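Local coordinates for probable 2-hydroxyhepta-2,4-diene-1,7-dioate isomerase (PDB 2DFU), which probably acts as a metal-dependent isomerase or hydrolase of the fumarylacetoacetate hydrolase family, converting 2-hydroxyhepta-2,4-diene-1,7-dioate or a related compound, at residues T40-A45 and L86-N91. Sequence-based numbering, arbitrary orientation.
Sequences TLLPPA and LARPGN
P89 packs against L41 and P43 at the centre of two extended segments whose directions differ by 138°. Its ring crosses the L41 side chain at about a right angle, CG lying 4.1 Å from L41 CD1, and crosses the P43 ring similarly, CD to CD 4.2 Å. P89 CD also lies 3.7 Å from L42 C. Proline suits both places: its nitrogen has no N-H to satisfy when buried. P43 CG also reaches L86 CB (4.4 Å), while L41 continues onto P172 and L4. Alongside, L42 and R88 lie side by side, pointing the same way: with CG of each beside its own backbone N (chi1 -59° and -64°), L42 CD2 meets R88 CD at 3.8 Å, and T40 CG2 touches the same methylene. Arginine thus lends its aliphatic stem to the packing.

No direct hydrogen bond joins the segments; water does so instead. One molecule donates to L41 O (2.7 Å) and P89 O (2.9 Å). A second accepts from L41 N and, weakly, from N91 ND2; asparagine suits this place because OD1 accepts from R93 N while ND2 donates to L36 O. Strand 41-42 pairs with strand 2-6, and strand 86-87 with strand 168-175, so this water-bridged, proline-rich seam joins the Rv2993c-like N-terminal region to the FAA hydrolase fold.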
loop_
_atom_site.group_PDB
_atom_site.type_symbol
_atom_site.label_atom_id
_atom_site.label_comp_id
_atom_site.label_asym_id
_atom_site.label_seq_id
_atom_site.Cartn_x
_atom_site.Cartn_y
_atom_site.Cartn_z
ATOM N N THR A 40 7.731 17.627 17.014
ATOM C CA THR A 40 7.681 17.509 15.564
ATOM C C THR A 40 6.423 16.702 15.239
ATOM O O THR A 40 6.355 15.500 15.509
ATOM C CB THR A 40 8.907 16.767 15.011
ATOM O OG1 THR A 40 10.092 17.531 15.283
ATOM C CG2 THR A 40 8.769 16.565 13.507
ATOM N N LEU A 41 5.423 17.376 14.683
ATOM C CA LEU A 41 4.170 16.729 14.322
ATOM C C LEU A 41 4.352 15.736 13.186
ATOM O O LEU A 41 5.004 16.035 12.196
ATOM C CB LEU A 41 3.138 17.764 13.888
ATOM C CG LEU A 41 1.974 18.083 14.817
ATOM C CD1 LEU A 41 0.887 18.754 13.990
ATOM C CD2 LEU A 41 1.432 16.814 15.455
ATOM N N LEU A 42 3.755 14.561 13.339
ATOM C CA LEU A 42 3.823 13.516 12.325
ATOM C C LEU A 42 2.415 13.192 11.828
ATOM O O LEU A 42 1.422 13.607 12.428
ATOM C CB LEU A 42 4.425 12.238 12.928
ATOM C CG LEU A 42 5.835 12.303 13.523
ATOM C CD1 LEU A 42 6.169 10.969 14.205
ATOM C CD2 LEU A 42 6.844 12.618 12.407
ATOM N N PRO A 43 2.310 12.465 10.708
ATOM C CA PRO A 43 0.967 12.123 10.230
ATOM C C PRO A 43 0.358 11.273 11.363
ATOM O O PRO A 43 1.031 10.401 11.922
ATOM C CB PRO A 43 1.253 11.312 8.976
ATOM C CG PRO A 43 2.515 11.947 8.457
ATOM C CD PRO A 43 3.338 12.104 9.713
ATOM N N PRO A 44 -0.913 11.515 11.714
ATOM C CA PRO A 44 -1.605 10.789 12.787
ATOM C C PRO A 44 -2.026 9.347 12.517
ATOM O O PRO A 44 -3.122 8.931 12.908
ATOM C CB PRO A 44 -2.800 11.685 13.076
ATOM C CG PRO A 44 -3.155 12.168 11.699
ATOM C CD PRO A 44 -1.804 12.518 11.098
ATOM N N ALA A 45 -1.160 8.589 11.859
ATOM C CA ALA A 45 -1.443 7.190 11.561
ATOM C C ALA A 45 -0.197 6.494 11.031
ATOM O O ALA A 45 0.742 7.149 10.598
ATOM C CB ALA A 45 -2.569 7.088 10.525
ATOM N N LEU A 86 3.104 9.703 2.376
ATOM C CA LEU A 86 2.865 10.487 3.579
ATOM C C LEU A 86 3.903 11.586 3.795
ATOM O O LEU A 86 5.109 11.374 3.639
ATOM C CB LEU A 86 2.811 9.572 4.798
ATOM C CG LEU A 86 1.620 8.612 4.805
ATOM C CD1 LEU A 86 1.774 7.608 5.927
ATOM C CD2 LEU A 86 0.331 9.404 4.959
ATOM N N ALA A 87 3.420 12.769 4.154
ATOM C CA ALA A 87 4.291 13.907 4.402
ATOM C C ALA A 87 3.840 14.597 5.683
ATOM O O ALA A 87 2.643 14.768 5.908
ATOM C CB ALA A 87 4.230 14.868 3.224
ATOM N N ARG A 88 4.797 14.985 6.524
ATOM C CA ARG A 88 4.497 15.641 7.794
ATOM C C ARG A 88 3.678 16.912 7.650
ATOM O O ARG A 88 3.906 17.715 6.754
ATOM C CB ARG A 88 5.786 15.985 8.554
ATOM C CG ARG A 88 6.614 14.786 8.995
ATOM C CD ARG A 88 7.781 15.234 9.858
ATOM N NE ARG A 88 8.704 16.070 9.095
ATOM C CZ ARG A 88 9.639 15.587 8.286
ATOM N NH1 ARG A 88 9.782 14.272 8.147
ATOM N NH2 ARG A 88 10.418 16.416 7.606
ATOM N N PRO A 89 2.702 17.103 8.548
ATOM C CA PRO A 89 1.840 18.281 8.541
ATOM C C PRO A 89 2.558 19.421 9.254
ATOM O O PRO A 89 3.328 19.197 10.188
ATOM C CB PRO A 89 0.626 17.816 9.331
ATOM C CG PRO A 89 1.258 16.931 10.373
ATOM C CD PRO A 89 2.258 16.131 9.565
ATOM N N GLY A 90 2.312 20.645 8.817
ATOM C CA GLY A 90 2.939 21.759 9.490
ATOM C C GLY A 90 2.383 21.874 10.900
ATOM O O GLY A 90 1.183 21.687 11.120
ATOM N N ASN A 91 3.265 22.149 11.856
ATOM C CA ASN A 91 2.882 22.338 13.253
ATOM C C ASN A 91 2.147 23.689 13.314
ATOM O O ASN A 91 2.685 24.710 12.882
ATOM C CB ASN A 91 4.149 22.390 14.114
ATOM C CG ASN A 91 3.855 22.406 15.598
ATOM O OD1 ASN A 91 3.039 23.192 16.080
ATOM N ND2 ASN A 91 4.537 21.540 16.336
HETATM O O HOH W 1 5.902 18.519 11.451
HETATM O O HOH W 2 6.183 20.056 13.722
#